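Local coordinates for aldo-keto reductase AKR2E4 (Bombyx mori, PDB 3WCZ), which reduces 3-dehydroecdysone with NADPH, but not NADH, as cosubstrate and may help regulate moulting in the silkworm, at residues Leu21-Gly26 against Gln39-Ala44; Gln180-Pro185 against Met204-Phe209; Val241-Leu246 against Asn269-Asp274. One frame throughout, in Å; residues are numbered along the deposited sequence.

Contact 1 of 3, residues Leu21-Gly26 against Gln39-Ala44; sequences LGTGRG and QAVYWA. With NAP (NADP nicotinamide-adenine-dinucleotide phosphate), chain B.
A single methyl, Leu21 CD2, carries almost the whole contact, meeting three residues of one helix while the backbone just beyond it holds the cofactor. The setting is the first beta-alpha unit of the TIM barrel, strand 21-22 followed by helix 35-46. With CG turned away from the backbone N (chi1 179°), Leu21 sends CD2 onto the helix, 3.8 Å from Ala44 CB and 3.9 Å from Val41 CG2. Leu21 CD2 also lies 3.7 Å from Ala40 O, a carbonyl already taken by the helical bond from Ala44 N. Ile266 of helix 263-270 packs on Ala40 and Ala44, and Ile52 of strand 51-53 on Leu21 and Val41.

Past the strand end the chain turns to NADP. Gly24 N gives a hydrogen bond to NAP O3D of the nicotinamide ribose, and a CB on either Gly22 or Gly24 would press on that oxygen. Thr23 OG1 bonds to Asp53 O, leaving its methyl for the helix: Thr23 CG2 sits 4.1 Å from Val41 CG2.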
loop_
_atom_site.group_PDB
_atom_site.type_symbol
_atom_site.label_atom_id
_atom_site.label_comp_id
_atom_site.label_asym_id
_atom_site.label_seq_id
_atom_site.Cartn_x
_atom_site.Cartn_y
_atom_site.Cartn_z
ATOM N N LEU A 21 6.102 2.630 4.429
ATOM C CA LEU A 21 5.805 1.954 5.689
ATOM C C LEU A 21 4.330 1.599 5.781
ATOM O O LEU A 21 3.479 2.480 5.666
ATOM C CB LEU A 21 6.180 2.822 6.880
ATOM C CG LEU A 21 5.879 2.175 8.244
ATOM C CD1 LEU A 21 6.856 1.027 8.553
ATOM C CD2 LEU A 21 5.895 3.172 9.366
ATOM N N GLY A 22 4.021 0.330 5.986
ATOM C CA GLY A 22 2.652 -0.055 6.247
ATOM C C GLY A 22 2.224 0.186 7.676
ATOM O O GLY A 22 2.990 -0.063 8.614
ATOM N N THR A 23 1.004 0.686 7.839
ATOM C CA THR A 23 0.441 0.941 9.168
ATOM C C THR A 23 -0.884 0.246 9.376
ATOM O O THR A 23 -1.606 0.563 10.332
ATOM C CB THR A 23 0.316 2.447 9.463
ATOM O OG1 THR A 23 -0.675 3.058 8.620
ATOM C CG2 THR A 23 1.662 3.173 9.287
ATOM N N GLY A 24 -1.210 -0.724 8.541
ATOM C CA GLY A 24 -2.346 -1.582 8.832
ATOM C C GLY A 24 -2.006 -2.473 10.009
ATOM O O GLY A 24 -0.820 -2.772 10.289
ATOM N N ARG A 25 -3.044 -2.929 10.709
ATOM C CA ARG A 25 -2.873 -3.637 11.964
ATOM C C ARG A 25 -3.237 -5.111 11.881
ATOM O O ARG A 25 -3.353 -5.773 12.924
ATOM C CB ARG A 25 -3.755 -3.000 13.032
ATOM C CG ARG A 25 -3.584 -1.503 13.159
ATOM C CD ARG A 25 -2.210 -1.200 13.629
ATOM N NE ARG A 25 -2.022 -1.560 15.036
ATOM C CZ ARG A 25 -0.874 -1.992 15.561
ATOM N NH1 ARG A 25 0.232 -2.162 14.792
ATOM N NH2 ARG A 25 -0.844 -2.277 16.868
ATOM N N GLY A 26 -3.405 -5.643 10.675
ATOM C CA GLY A 26 -3.757 -7.046 10.520
ATOM C C GLY A 26 -2.797 -8.017 11.198
ATOM O O GLY A 26 -3.203 -9.087 11.651
ATOM N N GLN A 39 5.324 5.201 17.081
ATOM C CA GLN A 39 6.753 4.950 17.194
ATOM C C GLN A 39 7.336 4.410 15.889
ATOM O O GLN A 39 8.439 4.796 15.496
ATOM C CB GLN A 39 7.001 3.967 18.346
ATOM C CG GLN A 39 8.483 3.752 18.667
ATOM C CD GLN A 39 9.151 5.037 19.123
ATOM O OE1 GLN A 39 8.726 5.644 20.110
ATOM N NE2 GLN A 39 10.160 5.493 18.387
ATOM N N ALA A 40 6.603 3.518 15.220
ATOM C CA ALA A 40 7.078 2.943 13.959
ATOM C C ALA A 40 7.230 4.016 12.883
ATOM O O ALA A 40 8.195 4.018 12.133
ATOM C CB ALA A 40 6.121 1.889 13.483
ATOM N N VAL A 41 6.249 4.909 12.787
ATOM C CA VAL A 41 6.329 6.015 11.829
ATOM C C VAL A 41 7.556 6.873 12.092
ATOM O O VAL A 41 8.308 7.224 11.164
ATOM C CB VAL A 41 5.036 6.849 11.844
ATOM C CG1 VAL A 41 5.210 8.187 11.118
ATOM C CG2 VAL A 41 3.927 6.042 11.199
ATOM N N TYR A 42 7.776 7.208 13.356
ATOM C CA TYR A 42 8.962 7.972 13.718
ATOM C C TYR A 42 10.259 7.252 13.350
ATOM O O TYR A 42 11.139 7.810 12.716
ATOM C CB TYR A 42 8.943 8.314 15.206
ATOM C CG TYR A 42 10.042 9.268 15.586
ATOM C CD1 TYR A 42 9.830 10.636 15.543
ATOM C CD2 TYR A 42 11.312 8.801 15.926
ATOM C CE1 TYR A 42 10.838 11.530 15.850
ATOM C CE2 TYR A 42 12.323 9.683 16.238
ATOM C CZ TYR A 42 12.070 11.046 16.214
ATOM O OH TYR A 42 13.066 11.948 16.527
ATOM N N TRP A 43 10.368 5.988 13.752
ATOM C CA TRP A 43 11.553 5.217 13.445
ATOM C C TRP A 43 11.795 5.094 11.928
ATOM O O TRP A 43 12.929 5.120 11.448
ATOM C CB TRP A 43 11.437 3.823 14.043
ATOM C CG TRP A 43 11.818 3.717 15.474
ATOM C CD1 TRP A 43 12.657 4.544 16.163
ATOM C CD2 TRP A 43 11.415 2.682 16.385
ATOM N NE1 TRP A 43 12.816 4.078 17.455
ATOM C CE2 TRP A 43 12.061 2.947 17.617
ATOM C CE3 TRP A 43 10.570 1.575 16.288
ATOM C CZ2 TRP A 43 11.879 2.144 18.742
ATOM C CZ3 TRP A 43 10.401 0.766 17.412
ATOM C CH2 TRP A 43 11.050 1.060 18.617
ATOM N N ALA A 44 10.709 4.906 11.175
ATOM C CA ALA A 44 10.821 4.777 9.726
ATOM C C ALA A 44 11.394 6.049 9.136
ATOM O O ALA A 44 12.337 6.013 8.355
ATOM C CB ALA A 44 9.477 4.445 9.109
HETATM P PA NAP B . 3.263 -7.328 5.723
HETATM O O1A NAP B . 4.072 -6.106 5.584
HETATM O O2A NAP B . 2.916 -8.185 4.605
HETATM O O5B NAP B . 3.741 -8.250 6.887
HETATM C C5B NAP B . 4.005 -7.737 8.158
HETATM C C4B NAP B . 4.559 -8.761 9.138
HETATM O O4B NAP B . 5.908 -9.100 8.763
HETATM C C3B NAP B . 4.588 -8.362 10.563
HETATM O O3B NAP B . 4.272 -9.506 11.319
HETATM C C2B NAP B . 5.963 -7.935 10.757
HETATM O O2B NAP B . 6.414 -8.011 12.095
HETATM C C1B NAP B . 6.747 -8.863 9.868
HETATM N N9A NAP B . 7.990 -8.357 9.325
HETATM C C8A NAP B . 8.191 -7.110 8.849
HETATM N N7A NAP B . 9.389 -6.987 8.315
HETATM C C5A NAP B . 10.020 -8.197 8.445
HETATM C C6A NAP B . 11.283 -8.668 8.076
HETATM N N6A NAP B . 12.265 -7.887 7.461
HETATM N N1A NAP B . 11.557 -9.951 8.375
HETATM C C2A NAP B . 10.655 -10.730 8.971
HETATM N N3A NAP B . 9.427 -10.316 9.328
HETATM C C4A NAP B . 9.108 -9.043 9.049
HETATM O O3 NAP B . 1.884 -6.849 6.426
HETATM P PN NAP B . 0.452 -6.282 6.017
HETATM O O1N NAP B . 0.072 -5.380 7.133
HETATM O O2N NAP B . -0.421 -7.440 5.685
HETATM O O5D NAP B . 0.642 -5.455 4.673
HETATM C C5D NAP B . 1.460 -4.334 4.632
HETATM C C4D NAP B . 0.734 -2.988 4.506
HETATM O O4D NAP B . 0.026 -2.897 3.283
HETATM C C3D NAP B . -0.321 -2.743 5.536
HETATM O O3D NAP B . 0.214 -2.482 6.818
HETATM C C2D NAP B . -1.069 -1.660 4.936
HETATM O O2D NAP B . -0.362 -0.456 5.022
HETATM C C1D NAP B . -1.167 -2.135 3.503
HETATM N N1N NAP B . -2.321 -2.953 3.111
HETATM C C2N NAP B . -3.287 -2.429 2.335
HETATM C C3N NAP B . -4.357 -3.199 1.955
HETATM C C7N NAP B . -5.352 -2.562 1.061
HETATM O O7N NAP B . -5.076 -1.573 0.340
HETATM N N7N NAP B . -6.540 -3.192 0.948
HETATM C C4N NAP B . -4.509 -4.519 2.422
HETATM C C5N NAP B . -3.491 -5.065 3.215
HETATM C C6N NAP B . -2.417 -4.243 3.531
HETATM P P2B NAP B . 7.045 -6.756 12.865
HETATM O O1X NAP B . 7.295 -7.304 14.284
HETATM O O2X NAP B . 8.313 -6.415 12.214
HETATM O O3X NAP B . 6.018 -5.651 12.836
#

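Contact 2 of 3, residues Gln180-Pro185 against Met204-Phe209; sequences QIEVNP and MAYSPF. With NAP (NADP nicotinamide-adenine-dinucleotide phosphate), chain B.
Tyr206 lies flat between the nicotinamide of NADP and the backbone of the neighbouring strand. NAP C4N stands 3.1 Å above the centre of one face of the Tyr206 ring, and Glu182 N lies 3.4 Å over the centre of the opposite face. This is the nicotinamide stack familiar from aldo-keto reductases, set on two adjacent parallel strands of the TIM barrel. Chi1 of 75° brings the tyrosine CG between its own N and carbonyl carbon, which swings the ring over Glu182. Were Tyr206 an alanine, the nicotinamide would probably lose the ring it stacks on and Asn159 ND2 the phenol oxygen it bonds.

Three backbone bonds join the parallel strands: Ile181 N donates to Met204 O and Tyr206 N to Ile181 O (both 2.9 Å), and Val183 N makes a longer one to Tyr206 O (3.3 Å). Glu182 N, though it lies over the ring, gives its hydrogen to a water that also bonds Tyr206 OH. Beyond the strands, Asn184 ND2 is gripped twice, donating to Ser207 O at 2.9 Å and to Glu182 OE2 at 3.0 Å, both nearly in its amide plane. The glutamate carboxylate also accepts from Val294 N and Ile295 N. Val183 O, in contrast, is buried without a polar partner. Ser207 OG reaches the pyrophosphate oxygen NAP O2N at 2.9 Å, and Gln180 NE2 donates to Asp53 OD1.

Strand 152-158 flanks one side of the pair and strand 255-256 the other, while helix 241-251 packs against Val183, Pro185 and Pro208.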
loop_
_atom_site.group_PDB
_atom_site.type_symbol
_atom_site.label_atom_id
_atom_site.label_comp_id
_atom_site.label_asym_id
_atom_site.label_seq_id
_atom_site.Cartn_x
_atom_site.Cartn_y
_atom_site.Cartn_z
ATOM N N GLN A 180 -3.303 0.043 -5.751
ATOM C CA GLN A 180 -2.663 -0.659 -4.649
ATOM C C GLN A 180 -3.331 -2.015 -4.458
ATOM O O GLN A 180 -4.535 -2.097 -4.158
ATOM C CB GLN A 180 -2.727 0.186 -3.365
ATOM C CG GLN A 180 -2.161 -0.535 -2.146
ATOM C CD GLN A 180 -2.082 0.230 -0.836
ATOM O OE1 GLN A 180 -2.432 -0.332 0.216
ATOM N NE2 GLN A 180 -1.630 1.469 -0.860
ATOM N N ILE A 181 -2.562 -3.073 -4.687
ATOM C CA ILE A 181 -3.103 -4.433 -4.711
ATOM C C ILE A 181 -2.132 -5.380 -3.995
ATOM O O ILE A 181 -0.965 -5.034 -3.735
ATOM C CB ILE A 181 -3.366 -4.914 -6.168
ATOM C CG1 ILE A 181 -2.102 -4.807 -6.998
ATOM C CG2 ILE A 181 -4.496 -4.094 -6.765
ATOM C CD1 ILE A 181 -2.207 -5.459 -8.394
ATOM N N GLU A 182 -2.612 -6.572 -3.673
ATOM C CA GLU A 182 -1.790 -7.564 -2.991
ATOM C C GLU A 182 -0.798 -8.205 -3.936
ATOM O O GLU A 182 -1.209 -8.810 -4.920
ATOM C CB GLU A 182 -2.679 -8.647 -2.383
ATOM C CG GLU A 182 -1.865 -9.608 -1.574
ATOM C CD GLU A 182 -2.653 -10.704 -0.910
ATOM O OE1 GLU A 182 -3.833 -10.530 -0.572
ATOM O OE2 GLU A 182 -2.050 -11.763 -0.662
ATOM N N VAL A 183 0.496 -8.097 -3.637
ATOM C CA VAL A 183 1.514 -8.771 -4.434
ATOM C C VAL A 183 2.565 -9.366 -3.520
ATOM O O VAL A 183 3.173 -8.662 -2.696
ATOM C CB VAL A 183 2.185 -7.868 -5.506
ATOM C CG1 VAL A 183 2.949 -8.736 -6.488
ATOM C CG2 VAL A 183 1.159 -7.013 -6.228
ATOM N N ASN A 184 2.773 -10.676 -3.677
ATOM C CA ASN A 184 3.720 -11.434 -2.868
ATOM C C ASN A 184 3.901 -12.787 -3.580
ATOM O O ASN A 184 3.288 -13.021 -4.622
ATOM C CB ASN A 184 3.217 -11.564 -1.420
ATOM C CG ASN A 184 1.815 -12.114 -1.351
ATOM O OD1 ASN A 184 1.520 -13.151 -1.969
ATOM N ND2 ASN A 184 0.925 -11.410 -0.659
ATOM N N PRO A 185 4.770 -13.678 -3.050
ATOM C CA PRO A 185 5.119 -14.830 -3.895
ATOM C C PRO A 185 3.989 -15.800 -4.169
ATOM O O PRO A 185 4.008 -16.494 -5.192
ATOM C CB PRO A 185 6.241 -15.533 -3.093
ATOM C CG PRO A 185 6.898 -14.398 -2.325
ATOM C CD PRO A 185 5.724 -13.487 -1.942
ATOM N N MET A 204 1.257 -0.255 -6.135
ATOM C CA MET A 204 1.732 -0.448 -4.770
ATOM C C MET A 204 1.356 -1.868 -4.371
ATOM O O MET A 204 0.234 -2.300 -4.626
ATOM C CB MET A 204 1.118 0.568 -3.796
ATOM C CG MET A 204 1.619 1.985 -3.981
ATOM S SD MET A 204 0.813 3.196 -2.886
ATOM C CE MET A 204 1.595 2.793 -1.311
ATOM N N ALA A 205 2.325 -2.601 -3.805
ATOM C CA ALA A 205 2.166 -3.995 -3.407
ATOM C C ALA A 205 1.974 -4.120 -1.908
ATOM O O ALA A 205 2.922 -3.931 -1.105
ATOM C CB ALA A 205 3.415 -4.795 -3.840
ATOM N N TYR A 206 0.739 -4.416 -1.511
ATOM C CA TYR A 206 0.437 -4.657 -0.113
ATOM C C TYR A 206 0.635 -6.124 0.284
ATOM O O TYR A 206 0.756 -6.992 -0.563
ATOM C CB TYR A 206 -0.934 -4.099 0.252
ATOM C CG TYR A 206 -2.192 -4.801 -0.169
ATOM C CD1 TYR A 206 -2.555 -6.042 0.341
ATOM C CD2 TYR A 206 -3.099 -4.146 -0.985
ATOM C CE1 TYR A 206 -3.781 -6.620 0.028
ATOM C CE2 TYR A 206 -4.313 -4.722 -1.312
ATOM C CZ TYR A 206 -4.656 -5.938 -0.776
ATOM O OH TYR A 206 -5.857 -6.527 -1.043
ATOM N N SER A 207 0.683 -6.337 1.600
ATOM C CA SER A 207 1.035 -7.624 2.213
ATOM C C SER A 207 2.207 -8.263 1.479
ATOM O O SER A 207 2.139 -9.407 1.058
ATOM C CB SER A 207 -0.181 -8.558 2.265
ATOM O OG SER A 207 -1.266 -8.015 3.014
ATOM N N PRO A 208 3.294 -7.506 1.332
ATOM C CA PRO A 208 4.422 -7.957 0.511
ATOM C C PRO A 208 5.129 -9.213 1.042
ATOM O O PRO A 208 5.796 -9.889 0.250
ATOM C CB PRO A 208 5.377 -6.771 0.545
ATOM C CG PRO A 208 5.095 -6.099 1.839
ATOM C CD PRO A 208 3.579 -6.211 1.971
ATOM N N PHE A 209 5.000 -9.529 2.335
ATOM C CA PHE A 209 5.653 -10.718 2.860
ATOM C C PHE A 209 4.808 -11.975 2.682
ATOM O O PHE A 209 5.286 -13.091 2.985
ATOM C CB PHE A 209 6.055 -10.517 4.316
ATOM C CG PHE A 209 7.085 -9.429 4.506
ATOM C CD1 PHE A 209 8.330 -9.514 3.894
ATOM C CD2 PHE A 209 6.810 -8.323 5.269
ATOM C CE1 PHE A 209 9.267 -8.508 4.094
ATOM C CE2 PHE A 209 7.730 -7.356 5.493
ATOM C CZ PHE A 209 8.956 -7.433 4.904
HETATM P PA NAP B . 3.263 -7.328 5.723
HETATM O O1A NAP B . 4.072 -6.106 5.584
HETATM O O2A NAP B . 2.916 -8.185 4.605
HETATM O O5B NAP B . 3.741 -8.250 6.887
HETATM C C5B NAP B . 4.005 -7.737 8.158
HETATM C C4B NAP B . 4.559 -8.761 9.138
HETATM O O4B NAP B . 5.908 -9.100 8.763
HETATM C C3B NAP B . 4.588 -8.362 10.563
HETATM O O3B NAP B . 4.272 -9.506 11.319
HETATM C C2B NAP B . 5.963 -7.935 10.757
HETATM O O2B NAP B . 6.414 -8.011 12.095
HETATM C C1B NAP B . 6.747 -8.863 9.868
HETATM N N9A NAP B . 7.990 -8.357 9.325
HETATM C C8A NAP B . 8.191 -7.110 8.849
HETATM N N7A NAP B . 9.389 -6.987 8.315
HETATM C C5A NAP B . 10.020 -8.197 8.445
HETATM C C6A NAP B . 11.283 -8.668 8.076
HETATM N N6A NAP B . 12.265 -7.887 7.461
HETATM N N1A NAP B . 11.557 -9.951 8.375
HETATM C C2A NAP B . 10.655 -10.730 8.971
HETATM N N3A NAP B . 9.427 -10.316 9.328
HETATM C C4A NAP B . 9.108 -9.043 9.049
HETATM O O3 NAP B . 1.884 -6.849 6.426
HETATM P PN NAP B . 0.452 -6.282 6.017
HETATM O O1N NAP B . 0.072 -5.380 7.133
HETATM O O2N NAP B . -0.421 -7.440 5.685
HETATM O O5D NAP B . 0.642 -5.455 4.673
HETATM C C5D NAP B . 1.460 -4.334 4.632
HETATM C C4D NAP B . 0.734 -2.988 4.506
HETATM O O4D NAP B . 0.026 -2.897 3.283
HETATM C C3D NAP B . -0.321 -2.743 5.536
HETATM O O3D NAP B . 0.214 -2.482 6.818
HETATM C C2D NAP B . -1.069 -1.660 4.936
HETATM O O2D NAP B . -0.362 -0.456 5.022
HETATM C C1D NAP B . -1.167 -2.135 3.503
HETATM N N1N NAP B . -2.321 -2.953 3.111
HETATM C C2N NAP B . -3.287 -2.429 2.335
HETATM C C3N NAP B . -4.357 -3.199 1.955
HETATM C C7N NAP B . -5.352 -2.562 1.061
HETATM O O7N NAP B . -5.076 -1.573 0.340
HETATM N N7N NAP B . -6.540 -3.192 0.948
HETATM C C4N NAP B . -4.509 -4.519 2.422
HETATM C C5N NAP B . -3.491 -5.065 3.215
HETATM C C6N NAP B . -2.417 -4.243 3.531
HETATM P P2B NAP B . 7.045 -6.756 12.865
HETATM O O1X NAP B . 7.295 -7.304 14.284
HETATM O O2X NAP B . 8.313 -6.415 12.214
HETATM O O3X NAP B . 6.018 -5.651 12.836
HETATM O O HOH W 1 -5.461 -7.261 -4.196
#

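Contact 3 of 3, residues Val241-Leu246 against Asn269-Asp274; sequences VGQILL and NIDLFD. With NAP (NADP nicotinamide-adenine-dinucleotide phosphate), chain B.
Asn269 OD1 accepts the adenine amino group, NAP N6A, at 2.8 Å and also touches Leu246 CD1 of the facing helix. The other half of the amide is used as well: Asn269 ND2 donates to NAP N7A at 3.0 Å in a nearly straight bond (172°), and this pairing along one adenine edge fixes which way the amide is flipped. Gly242 is the helix residue beside the adenine, where a CB would clash with NAP N6A.

Leu246 holds CG opposite its carbonyl carbon (chi1 -62°), which carries CD1 to Asn269; there Leu246 CD1 lies 3.5 Å from Asn269 O, a buried carbonyl with no polar partner. Next to it Leu272 sets CD1 3.7 Å from Leu246 CB and turns CD2 toward Gln243 O. Gln243 NE2 binds Gln268 O and, through one water, Asp271 OD2, while its OE1 accepts from Ser240 N.

Here the C-terminal end of helix 263-270 and the turn after it lie against the first turns of helix 241-251, whose other flank, at Val241, Ile244 and Leu245, packs on helix 228-237.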
loop_
_atom_site.group_PDB
_atom_site.type_symbol
_atom_site.label_atom_id
_atom_site.label_comp_id
_atom_site.label_asym_id
_atom_site.label_seq_id
_atom_site.Cartn_x
_atom_site.Cartn_y
_atom_site.Cartn_z
ATOM N N VAL A 241 15.940 -12.723 4.143
ATOM C CA VAL A 241 14.854 -13.231 3.314
ATOM C C VAL A 241 13.810 -12.131 3.122
ATOM O O VAL A 241 13.264 -11.983 2.030
ATOM C CB VAL A 241 14.209 -14.527 3.906
ATOM C CG1 VAL A 241 12.858 -14.846 3.240
ATOM C CG2 VAL A 241 15.167 -15.693 3.747
ATOM N N GLY A 242 13.546 -11.338 4.154
ATOM C CA GLY A 242 12.602 -10.242 4.013
ATOM C C GLY A 242 13.067 -9.279 2.933
ATOM O O GLY A 242 12.266 -8.769 2.136
ATOM N N GLN A 243 14.358 -8.952 2.909
ATOM C CA GLN A 243 14.878 -8.042 1.906
ATOM C C GLN A 243 14.779 -8.630 0.499
ATOM O O GLN A 243 14.544 -7.898 -0.464
ATOM C CB GLN A 243 16.301 -7.606 2.252
ATOM C CG GLN A 243 16.353 -6.754 3.493
ATOM C CD GLN A 243 17.754 -6.564 4.055
ATOM O OE1 GLN A 243 18.565 -7.506 4.100
ATOM N NE2 GLN A 243 18.063 -5.353 4.461
ATOM N N ILE A 244 14.990 -9.945 0.371
ATOM C CA ILE A 244 14.808 -10.597 -0.916
ATOM C C ILE A 244 13.366 -10.448 -1.409
ATOM O O ILE A 244 13.130 -10.120 -2.576
ATOM C CB ILE A 244 15.192 -12.112 -0.828
ATOM C CG1 ILE A 244 16.665 -12.317 -0.463
ATOM C CG2 ILE A 244 14.849 -12.838 -2.126
ATOM C CD1 ILE A 244 17.635 -11.679 -1.409
ATOM N N LEU A 245 12.415 -10.689 -0.516
ATOM C CA LEU A 245 11.006 -10.586 -0.887
ATOM C C LEU A 245 10.612 -9.186 -1.317
ATOM O O LEU A 245 9.855 -9.028 -2.279
ATOM C CB LEU A 245 10.138 -11.015 0.285
ATOM C CG LEU A 245 10.253 -12.503 0.670
ATOM C CD1 LEU A 245 9.525 -12.801 1.955
ATOM C CD2 LEU A 245 9.717 -13.417 -0.437
ATOM N N LEU A 246 11.144 -8.186 -0.622
ATOM C CA LEU A 246 10.840 -6.805 -0.983
ATOM C C LEU A 246 11.566 -6.408 -2.282
ATOM O O LEU A 246 10.983 -5.713 -3.142
ATOM C CB LEU A 246 11.206 -5.879 0.164
ATOM C CG LEU A 246 10.431 -6.120 1.446
ATOM C CD1 LEU A 246 10.962 -5.259 2.560
ATOM C CD2 LEU A 246 8.937 -5.849 1.268
ATOM N N ASN A 269 14.041 -3.033 5.985
ATOM C CA ASN A 269 13.041 -3.134 4.930
ATOM C C ASN A 269 13.162 -2.039 3.858
ATOM O O ASN A 269 12.547 -2.148 2.804
ATOM C CB ASN A 269 11.632 -3.136 5.535
ATOM C CG ASN A 269 11.283 -4.424 6.236
ATOM O OD1 ASN A 269 11.977 -5.439 6.085
ATOM N ND2 ASN A 269 10.237 -4.395 7.033
ATOM N N ILE A 270 13.996 -1.027 4.094
ATOM C CA ILE A 270 14.253 -0.014 3.063
ATOM C C ILE A 270 15.658 -0.171 2.461
ATOM O O ILE A 270 15.987 0.509 1.499
ATOM C CB ILE A 270 13.990 1.414 3.630
ATOM C CG1 ILE A 270 13.876 2.441 2.506
ATOM C CG2 ILE A 270 15.047 1.788 4.641
ATOM C CD1 ILE A 270 13.159 3.691 2.959
ATOM N N ASP A 271 16.450 -1.108 2.991
ATOM C CA ASP A 271 17.830 -1.286 2.518
ATOM C C ASP A 271 17.865 -2.243 1.315
ATOM O O ASP A 271 18.387 -3.352 1.411
ATOM C CB ASP A 271 18.722 -1.766 3.672
ATOM C CG ASP A 271 20.204 -1.711 3.351
ATOM O OD1 ASP A 271 20.592 -1.145 2.309
ATOM O OD2 ASP A 271 20.977 -2.252 4.175
ATOM N N LEU A 272 17.322 -1.791 0.193
ATOM C CA LEU A 272 17.050 -2.638 -0.969
ATOM C C LEU A 272 17.751 -2.190 -2.229
ATOM O O LEU A 272 17.470 -2.726 -3.291
ATOM C CB LEU A 272 15.515 -2.641 -1.235
ATOM C CG LEU A 272 14.583 -2.912 -0.063
ATOM C CD1 LEU A 272 13.143 -2.787 -0.541
ATOM C CD2 LEU A 272 14.808 -4.269 0.543
ATOM N N PHE A 273 18.643 -1.201 -2.123
ATOM C CA PHE A 273 19.122 -0.495 -3.314
ATOM C C PHE A 273 20.608 -0.658 -3.575
ATOM O O PHE A 273 21.168 0.052 -4.405
ATOM C CB PHE A 273 18.638 0.962 -3.267
ATOM C CG PHE A 273 17.156 1.025 -3.109
ATOM C CD1 PHE A 273 16.336 0.708 -4.180
ATOM C CD2 PHE A 273 16.571 1.258 -1.868
ATOM C CE1 PHE A 273 14.988 0.655 -4.027
ATOM C CE2 PHE A 273 15.188 1.209 -1.719
ATOM C CZ PHE A 273 14.414 0.910 -2.803
ATOM N N ASP A 274 21.195 -1.658 -2.934
ATOM C CA ASP A 274 22.579 -2.015 -3.181
ATOM C C ASP A 274 22.692 -3.415 -3.810
ATOM O O ASP A 274 23.791 -3.974 -3.896
ATOM C CB ASP A 274 23.389 -1.891 -1.876
ATOM C CG ASP A 274 22.934 -2.834 -0.788
ATOM O OD1 ASP A 274 21.815 -3.375 -0.877
ATOM O OD2 ASP A 274 23.688 -3.016 0.215
HETATM P PA NAP B . 3.263 -7.328 5.723
HETATM O O1A NAP B . 4.072 -6.106 5.584
HETATM O O2A NAP B . 2.916 -8.185 4.605
HETATM O O5B NAP B . 3.741 -8.250 6.887
HETATM C C5B NAP B . 4.005 -7.737 8.158
HETATM C C4B NAP B . 4.559 -8.761 9.138
HETATM O O4B NAP B . 5.908 -9.100 8.763
HETATM C C3B NAP B . 4.588 -8.362 10.563
HETATM O O3B NAP B . 4.272 -9.506 11.319
HETATM C C2B NAP B . 5.963 -7.935 10.757
HETATM O O2B NAP B . 6.414 -8.011 12.095
HETATM C C1B NAP B . 6.747 -8.863 9.868
HETATM N N9A NAP B . 7.990 -8.357 9.325
HETATM C C8A NAP B . 8.191 -7.110 8.849
HETATM N N7A NAP B . 9.389 -6.987 8.315
HETATM C C5A NAP B . 10.020 -8.197 8.445
HETATM C C6A NAP B . 11.283 -8.668 8.076
HETATM N N6A NAP B . 12.265 -7.887 7.461
HETATM N N1A NAP B . 11.557 -9.951 8.375
HETATM C C2A NAP B . 10.655 -10.730 8.971
HETATM N N3A NAP B . 9.427 -10.316 9.328
HETATM C C4A NAP B . 9.108 -9.043 9.049
HETATM O O3 NAP B . 1.884 -6.849 6.426
HETATM P PN NAP B . 0.452 -6.282 6.017
HETATM O O1N NAP B . 0.072 -5.380 7.133
HETATM O O2N NAP B . -0.421 -7.440 5.685
HETATM O O5D NAP B . 0.642 -5.455 4.673
HETATM C C5D NAP B . 1.460 -4.334 4.632
HETATM C C4D NAP B . 0.734 -2.988 4.506
HETATM O O4D NAP B . 0.026 -2.897 3.283
HETATM C C3D NAP B . -0.321 -2.743 5.536
HETATM O O3D NAP B . 0.214 -2.482 6.818
HETATM C C2D NAP B . -1.069 -1.660 4.936
HETATM O O2D NAP B . -0.362 -0.456 5.022
HETATM C C1D NAP B . -1.167 -2.135 3.503
HETATM N N1N NAP B . -2.321 -2.953 3.111
HETATM C C2N NAP B . -3.287 -2.429 2.335
HETATM C C3N NAP B . -4.357 -3.199 1.955
HETATM C C7N NAP B . -5.352 -2.562 1.061
HETATM O O7N NAP B . -5.076 -1.573 0.340
HETATM N N7N NAP B . -6.540 -3.192 0.948
HETATM C C4N NAP B . -4.509 -4.519 2.422
HETATM C C5N NAP B . -3.491 -5.065 3.215
HETATM C C6N NAP B . -2.417 -4.243 3.531
HETATM P P2B NAP B . 7.045 -6.756 12.865
HETATM O O1X NAP B . 7.295 -7.304 14.284
HETATM O O2X NAP B . 8.313 -6.415 12.214
HETATM O O3X NAP B . 6.018 -5.651 12.836
HETATM O O HOH W 2 20.122 -4.168 6.161
#

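Overall arrangement
All three contacts touch the same NADP, each at a different part of it. Contact 1 holds the ribose next to the nicotinamide, contact 2 runs from the nicotinamide along the pyrophosphate to the adenine, and contact 3 takes the adenine edge. Contacts 1 and 2 reach the same barrel sheet, yet their nearest atoms stay about 7 Å apart. Contacts 2 and 3 meet directly: Pro185 CG lies 3.5 Å from Leu245 CD2 and Pro208 CB 3.7 Å from Leu246 CD2. Phe209 bridges them, with one ring face toward the adenine and CE1 3.6 Å from Gly242 O. Tyr58, the probable proton donor, is about 4 Å from Thr23 of contact 1, side chain to side chain.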